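Local coordinates for protein rRNA N-glycosidase (Bougainvillea spectabilis, PDB 3CTK) that belongs to the plant ribosome-inactivating proteins, a family that combines a mixed beta sheet with a number of helices, at residues Y1-F6 with F47-I52; P30-P35 with D203-S208. One frame throughout, in Å; residues are numbered along the deposited sequence.

Interaction 1 (Y1-F6 with F47-I52); sequences YNTVSF and FVLVDI
Tyr1 packs against Phe47 where two parallel strands begin to pair, strands 3-7 and 47-53 of a beta-alpha-beta unit whose connecting helix is 14-25. Phe47 CB stands over the middle of the tyrosine ring, 4.2 Å from its centroid, and the edge of the Phe47 ring meets the same ring in a T-shaped stack with planes at 85°. A phenol suits this end because the ring covers Phe47 while its hydroxyl bonds to the carbonyl of Asp43. At Asn2 the backbone pairing starts: Asn2 O accepts Leu49 N at 2.9 Å in an almost straight bond, while a water links Asn2 N to Phe47 O. Thr3 shares a face of the sheet with Leu49, Ser5 and Asp51. With OG1 at chi1 -61°, Thr3 CG2 lies anti to the backbone N, which carries this methyl to the carboxylate, 3.6 Å from Asp51 CG. Val4 uses both its N and its O on the one neighbouring strand, N to Leu49 O and O to Asp51 N, and its side chain takes the other face. There Val4 CG2 meets Val50 CG2 at 3.5 Å, where both valines also touch Phe17 of helix 14-25, a place for compact branched side chains that also favour extended backbone. Ser5 returns to the face of Thr3, its OG resting 3.6 Å from Asp51 CB. Phe6 N continues the pairing by bonding to Asp51 O, and its ring stacks with Phe17. Small hydroxyl residues suit these exposed positions, since two waters tie them to one carboxylate: Thr3 OG1 to Asp51 OD1, and Ser5 OG to Asp51 OD2, the latter water lying 2.9 Å from OD2.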
loop_
_atom_site.group_PDB
_atom_site.type_symbol
_atom_site.label_atom_id
_atom_site.label_comp_id
_atom_site.label_asym_id
_atom_site.label_seq_id
_atom_site.Cartn_x
_atom_site.Cartn_y
_atom_site.Cartn_z
ATOM N N TYR A 1 6.322 15.176 -8.993
ATOM C CA TYR A 1 6.138 13.731 -8.676
ATOM C C TYR A 1 5.376 13.033 -9.800
ATOM O O TYR A 1 4.481 13.624 -10.411
ATOM C CB TYR A 1 5.375 13.584 -7.353
ATOM C CG TYR A 1 6.057 14.258 -6.181
ATOM C CD1 TYR A 1 5.396 15.233 -5.432
ATOM C CD2 TYR A 1 7.371 13.935 -5.831
ATOM C CE1 TYR A 1 6.026 15.875 -4.363
ATOM C CE2 TYR A 1 8.012 14.570 -4.764
ATOM C CZ TYR A 1 7.334 15.539 -4.037
ATOM O OH TYR A 1 7.957 16.176 -2.988
ATOM N N ASN A 2 5.730 11.783 -10.079
ATOM C CA ASN A 2 5.054 11.033 -11.134
ATOM C C ASN A 2 3.723 10.493 -10.632
ATOM O O ASN A 2 3.529 10.323 -9.427
ATOM C CB ASN A 2 5.917 9.869 -11.624
ATOM C CG ASN A 2 7.246 10.326 -12.196
ATOM O OD1 ASN A 2 7.340 11.393 -12.805
ATOM N ND2 ASN A 2 8.279 9.511 -12.014
ATOM N N THR A 3 2.816 10.220 -11.563
ATOM C CA THR A 3 1.492 9.706 -11.235
ATOM C C THR A 3 1.167 8.422 -11.994
ATOM O O THR A 3 1.488 8.289 -13.176
ATOM C CB THR A 3 0.391 10.737 -11.589
ATOM O OG1 THR A 3 0.590 11.940 -10.836
ATOM C CG2 THR A 3 -0.989 10.174 -11.283
ATOM N N VAL A 4 0.541 7.479 -11.298
ATOM C CA VAL A 4 0.102 6.226 -11.899
ATOM C C VAL A 4 -1.403 6.262 -11.657
ATOM O O VAL A 4 -1.844 6.703 -10.595
ATOM C CB VAL A 4 0.727 4.997 -11.206
ATOM C CG1 VAL A 4 2.234 4.982 -11.440
ATOM C CG2 VAL A 4 0.422 5.022 -9.716
ATOM N N SER A 5 -2.195 5.820 -12.629
ATOM C CA SER A 5 -3.646 5.881 -12.472
ATOM C C SER A 5 -4.385 4.555 -12.561
ATOM O O SER A 5 -3.947 3.627 -13.239
ATOM C CB SER A 5 -4.234 6.847 -13.503
ATOM O OG SER A 5 -3.675 8.142 -13.372
ATOM N N PHE A 6 -5.520 4.488 -11.871
ATOM C CA PHE A 6 -6.361 3.301 -11.862
ATOM C C PHE A 6 -7.832 3.710 -11.785
ATOM O O PHE A 6 -8.254 4.368 -10.833
ATOM C CB PHE A 6 -6.005 2.406 -10.672
ATOM C CG PHE A 6 -6.773 1.113 -10.630
ATOM C CD1 PHE A 6 -6.895 0.320 -11.769
ATOM C CD2 PHE A 6 -7.357 0.673 -9.444
ATOM C CE1 PHE A 6 -7.585 -0.891 -11.730
ATOM C CE2 PHE A 6 -8.051 -0.541 -9.392
ATOM C CZ PHE A 6 -8.165 -1.322 -10.537
ATOM N N PHE A 47 7.959 11.155 -3.448
ATOM C CA PHE A 47 6.620 10.572 -3.524
ATOM C C PHE A 47 6.129 10.214 -4.917
ATOM O O PHE A 47 6.578 10.771 -5.916
ATOM C CB PHE A 47 5.582 11.521 -2.903
ATOM C CG PHE A 47 5.894 11.937 -1.498
ATOM C CD1 PHE A 47 6.465 13.180 -1.238
ATOM C CD2 PHE A 47 5.637 11.080 -0.434
ATOM C CE1 PHE A 47 6.778 13.562 0.066
ATOM C CE2 PHE A 47 5.947 11.451 0.871
ATOM C CZ PHE A 47 6.520 12.696 1.121
ATOM N N VAL A 48 5.202 9.262 -4.968
ATOM C CA VAL A 48 4.570 8.869 -6.218
ATOM C C VAL A 48 3.086 9.048 -5.935
ATOM O O VAL A 48 2.617 8.736 -4.841
ATOM C CB VAL A 48 4.864 7.393 -6.606
ATOM C CG1 VAL A 48 4.445 6.453 -5.494
ATOM C CG2 VAL A 48 4.130 7.047 -7.901
ATOM N N LEU A 49 2.352 9.578 -6.906
ATOM C CA LEU A 49 0.927 9.808 -6.726
ATOM C C LEU A 49 0.099 8.744 -7.442
ATOM O O LEU A 49 0.400 8.358 -8.572
ATOM C CB LEU A 49 0.564 11.205 -7.239
ATOM C CG LEU A 49 1.411 12.334 -6.635
ATOM C CD1 LEU A 49 1.090 13.662 -7.309
ATOM C CD2 LEU A 49 1.152 12.415 -5.138
ATOM N N VAL A 50 -0.943 8.271 -6.768
ATOM C CA VAL A 50 -1.827 7.251 -7.317
ATOM C C VAL A 50 -3.234 7.828 -7.448
ATOM O O VAL A 50 -3.917 8.050 -6.450
ATOM C CB VAL A 50 -1.864 6.007 -6.399
ATOM C CG1 VAL A 50 -2.869 4.987 -6.928
ATOM C CG2 VAL A 50 -0.475 5.387 -6.318
ATOM N N ASP A 51 -3.653 8.076 -8.686
ATOM C CA ASP A 51 -4.974 8.634 -8.965
ATOM C C ASP A 51 -6.011 7.529 -9.121
ATOM O O ASP A 51 -5.973 6.766 -10.088
ATOM C CB ASP A 51 -4.936 9.469 -10.249
ATOM C CG ASP A 51 -4.295 10.827 -10.047
ATOM O OD1 ASP A 51 -3.633 11.035 -9.007
ATOM O OD2 ASP A 51 -4.451 11.689 -10.939
ATOM N N ILE A 52 -6.935 7.450 -8.169
ATOM C CA ILE A 52 -7.988 6.439 -8.205
ATOM C C ILE A 52 -9.310 7.122 -8.513
ATOM O O ILE A 52 -9.742 8.012 -7.776
ATOM C CB ILE A 52 -8.106 5.711 -6.856
ATOM C CG1 ILE A 52 -6.751 5.102 -6.483
ATOM C CG2 ILE A 52 -9.183 4.624 -6.936
ATOM C CD1 ILE A 52 -6.695 4.563 -5.068
HETATM O O HOH W 1 7.518 10.424 -8.366
HETATM O O HOH W 2 -1.658 13.286 -9.662
HETATM O O HOH W 3 -5.592 10.105 -13.138
#

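Interaction 2 (P30-P35 with D203-S208); sequences PVCQLP and DAIHKS
Val31 to Leu34 form a type I' beta turn, closed by Val31 N to Leu34 O and Leu34 N to Val31 O, and this turn leans on helix 198-208, with Val31 CA 6.6 Å from His206 CA. The contact is thus a loop-to-helix packing, made by side chains and fastened next to it by the disulfide of Cys32 with Cys212. In a turn of this type both central residues, Cys32 and Gln33, take positive phi values; the side chain of Cys32 points toward the helix. Val31 crosses His206 at about a right angle. Val31 CG1 sits over one face of the His206 ring, 4.1 Å from the ring centroid and 27° off the normal, in a CH-pi contact, while CG2 approaches CD2. A branched, purely apolar residue suits this spot because one methyl sits over the flat ring while the other reaches past its rim. ND1 of the same ring makes a weak hydrogen bond to the carbonyl of Ser202, one turn back along the helix. Ile205 is the neighbour on the helix that serves three residues of the turn. With CG2 anti to the backbone N (chi1 of CG1 -65°), Ile205 CG2 reaches Cys32 SG at 3.9 Å and, more loosely, Val31 CG1, while Ile205 CD1 extends to Leu34 CD1 at 4.3 Å. Branching at CB therefore lets one side chain meet both sulfur and leucine. The sulfur also faces Ser208, whose short hydroxyl suits this place because it can turn back to the backbone: Ser208 OG donates a 2.7 Å hydrogen bond to Ile205 O and lies 3.8 Å from Cys32 SG.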
loop_
_atom_site.group_PDB
_atom_site.type_symbol
_atom_site.label_atom_id
_atom_site.label_comp_id
_atom_site.label_asym_id
_atom_site.label_seq_id
_atom_site.Cartn_x
_atom_site.Cartn_y
_atom_site.Cartn_z
ATOM N N PRO A 30 19.001 -3.954 -7.336
ATOM C CA PRO A 30 18.316 -5.241 -7.185
ATOM C C PRO A 30 19.108 -6.231 -6.335
ATOM O O PRO A 30 20.337 -6.197 -6.311
ATOM C CB PRO A 30 18.175 -5.732 -8.625
ATOM C CG PRO A 30 18.145 -4.467 -9.424
ATOM C CD PRO A 30 19.214 -3.641 -8.760
ATOM N N VAL A 31 18.394 -7.107 -5.636
ATOM C CA VAL A 31 19.031 -8.132 -4.819
ATOM C C VAL A 31 18.291 -9.431 -5.118
ATOM O O VAL A 31 17.059 -9.465 -5.138
ATOM C CB VAL A 31 18.959 -7.797 -3.303
ATOM C CG1 VAL A 31 17.528 -7.862 -2.805
ATOM C CG2 VAL A 31 19.836 -8.760 -2.523
ATOM N N CYS A 32 19.053 -10.490 -5.375
ATOM C CA CYS A 32 18.486 -11.791 -5.716
ATOM C C CYS A 32 17.440 -11.653 -6.833
ATOM O O CYS A 32 16.371 -12.273 -6.791
ATOM C CB CYS A 32 17.869 -12.457 -4.478
ATOM S SG CYS A 32 19.036 -12.769 -3.101
ATOM N N GLN A 33 17.766 -10.826 -7.826
ATOM C CA GLN A 33 16.899 -10.595 -8.982
ATOM C C GLN A 33 15.532 -10.000 -8.654
ATOM O O GLN A 33 14.568 -10.210 -9.393
ATOM C CB GLN A 33 16.710 -11.902 -9.756
ATOM C CG GLN A 33 17.990 -12.450 -10.354
ATOM C CD GLN A 33 17.786 -13.792 -11.027
ATOM O OE1 GLN A 33 17.510 -14.799 -10.369
ATOM N NE2 GLN A 33 17.916 -13.814 -12.343
ATOM N N LEU A 34 15.458 -9.262 -7.550
ATOM C CA LEU A 34 14.216 -8.622 -7.119
ATOM C C LEU A 34 14.427 -7.116 -6.953
ATOM O O LEU A 34 15.517 -6.669 -6.587
ATOM C CB LEU A 34 13.755 -9.212 -5.781
ATOM C CG LEU A 34 13.298 -10.670 -5.764
ATOM C CD1 LEU A 34 13.151 -11.139 -4.321
ATOM C CD2 LEU A 34 11.976 -10.801 -6.505
ATOM N N PRO A 35 13.387 -6.314 -7.231
ATOM C CA PRO A 35 13.451 -4.854 -7.108
ATOM C C PRO A 35 13.609 -4.477 -5.631
ATOM O O PRO A 35 13.202 -5.236 -4.749
ATOM C CB PRO A 35 12.105 -4.396 -7.676
ATOM C CG PRO A 35 11.680 -5.549 -8.556
ATOM C CD PRO A 35 12.072 -6.733 -7.734
ATOM N N ASP A 203 14.845 -7.931 4.861
ATOM C CA ASP A 203 16.170 -8.004 5.472
ATOM C C ASP A 203 16.744 -9.414 5.349
ATOM O O ASP A 203 17.945 -9.588 5.146
ATOM C CB ASP A 203 16.117 -7.599 6.950
ATOM C CG ASP A 203 15.829 -6.119 7.145
ATOM O OD1 ASP A 203 16.239 -5.308 6.284
ATOM O OD2 ASP A 203 15.206 -5.762 8.169
ATOM N N ALA A 204 15.882 -10.418 5.473
ATOM C CA ALA A 204 16.312 -11.811 5.368
ATOM C C ALA A 204 16.856 -12.107 3.974
ATOM O O ALA A 204 17.869 -12.790 3.819
ATOM C CB ALA A 204 15.148 -12.738 5.674
ATOM N N ILE A 205 16.170 -11.603 2.955
ATOM C CA ILE A 205 16.610 -11.832 1.587
ATOM C C ILE A 205 17.922 -11.096 1.339
ATOM O O ILE A 205 18.819 -11.622 0.686
ATOM C CB ILE A 205 15.519 -11.401 0.578
ATOM C CG1 ILE A 205 14.291 -12.303 0.766
ATOM C CG2 ILE A 205 16.048 -11.515 -0.863
ATOM C CD1 ILE A 205 13.088 -11.945 -0.097
ATOM N N HIS A 206 18.050 -9.886 1.876
ATOM C CA HIS A 206 19.290 -9.131 1.708
ATOM C C HIS A 206 20.460 -9.867 2.353
ATOM O O HIS A 206 21.562 -9.915 1.802
ATOM C CB HIS A 206 19.175 -7.746 2.340
ATOM C CG HIS A 206 18.599 -6.712 1.425
ATOM N ND1 HIS A 206 17.357 -6.148 1.622
ATOM C CD2 HIS A 206 19.109 -6.126 0.317
ATOM C CE1 HIS A 206 17.128 -5.256 0.675
ATOM N NE2 HIS A 206 18.175 -5.222 -0.129
ATOM N N LYS A 207 20.219 -10.435 3.527
ATOM C CA LYS A 207 21.265 -11.157 4.242
ATOM C C LYS A 207 21.717 -12.406 3.487
ATOM O O LYS A 207 22.868 -12.827 3.605
ATOM C CB LYS A 207 20.771 -11.547 5.642
ATOM C CG LYS A 207 21.824 -12.236 6.497
ATOM C CD LYS A 207 21.267 -12.642 7.857
ATOM C CE LYS A 207 22.310 -13.390 8.670
ATOM N NZ LYS A 207 21.755 -13.908 9.952
ATOM N N SER A 208 20.814 -12.991 2.704
ATOM C CA SER A 208 21.128 -14.198 1.943
ATOM C C SER A 208 21.967 -13.906 0.701
ATOM O O SER A 208 22.553 -14.815 0.122
ATOM C CB SER A 208 19.844 -14.911 1.506
ATOM O OG SER A 208 19.253 -14.273 0.382
#

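Interactions 1 and 2 lie in different parts of the fold, their centres about 26 Å apart and their nearest atoms about 13 Å apart, without touching. Their segments alternate along the sequence: the turn at 30-35 belongs to the loop that follows helix 14-25 and leads to strand 47-53, so the connection between the paired strands of interaction 1 passes by way of interaction 2. The two differ in kind. Interaction 1 is backbone pairing at one edge of the mixed sheet, about 12 Å from the chain's centre; interaction 2, about 20 Å out, rests on side-chain contacts beside a disulfide and brings that early loop against a helix from much later in the sequence.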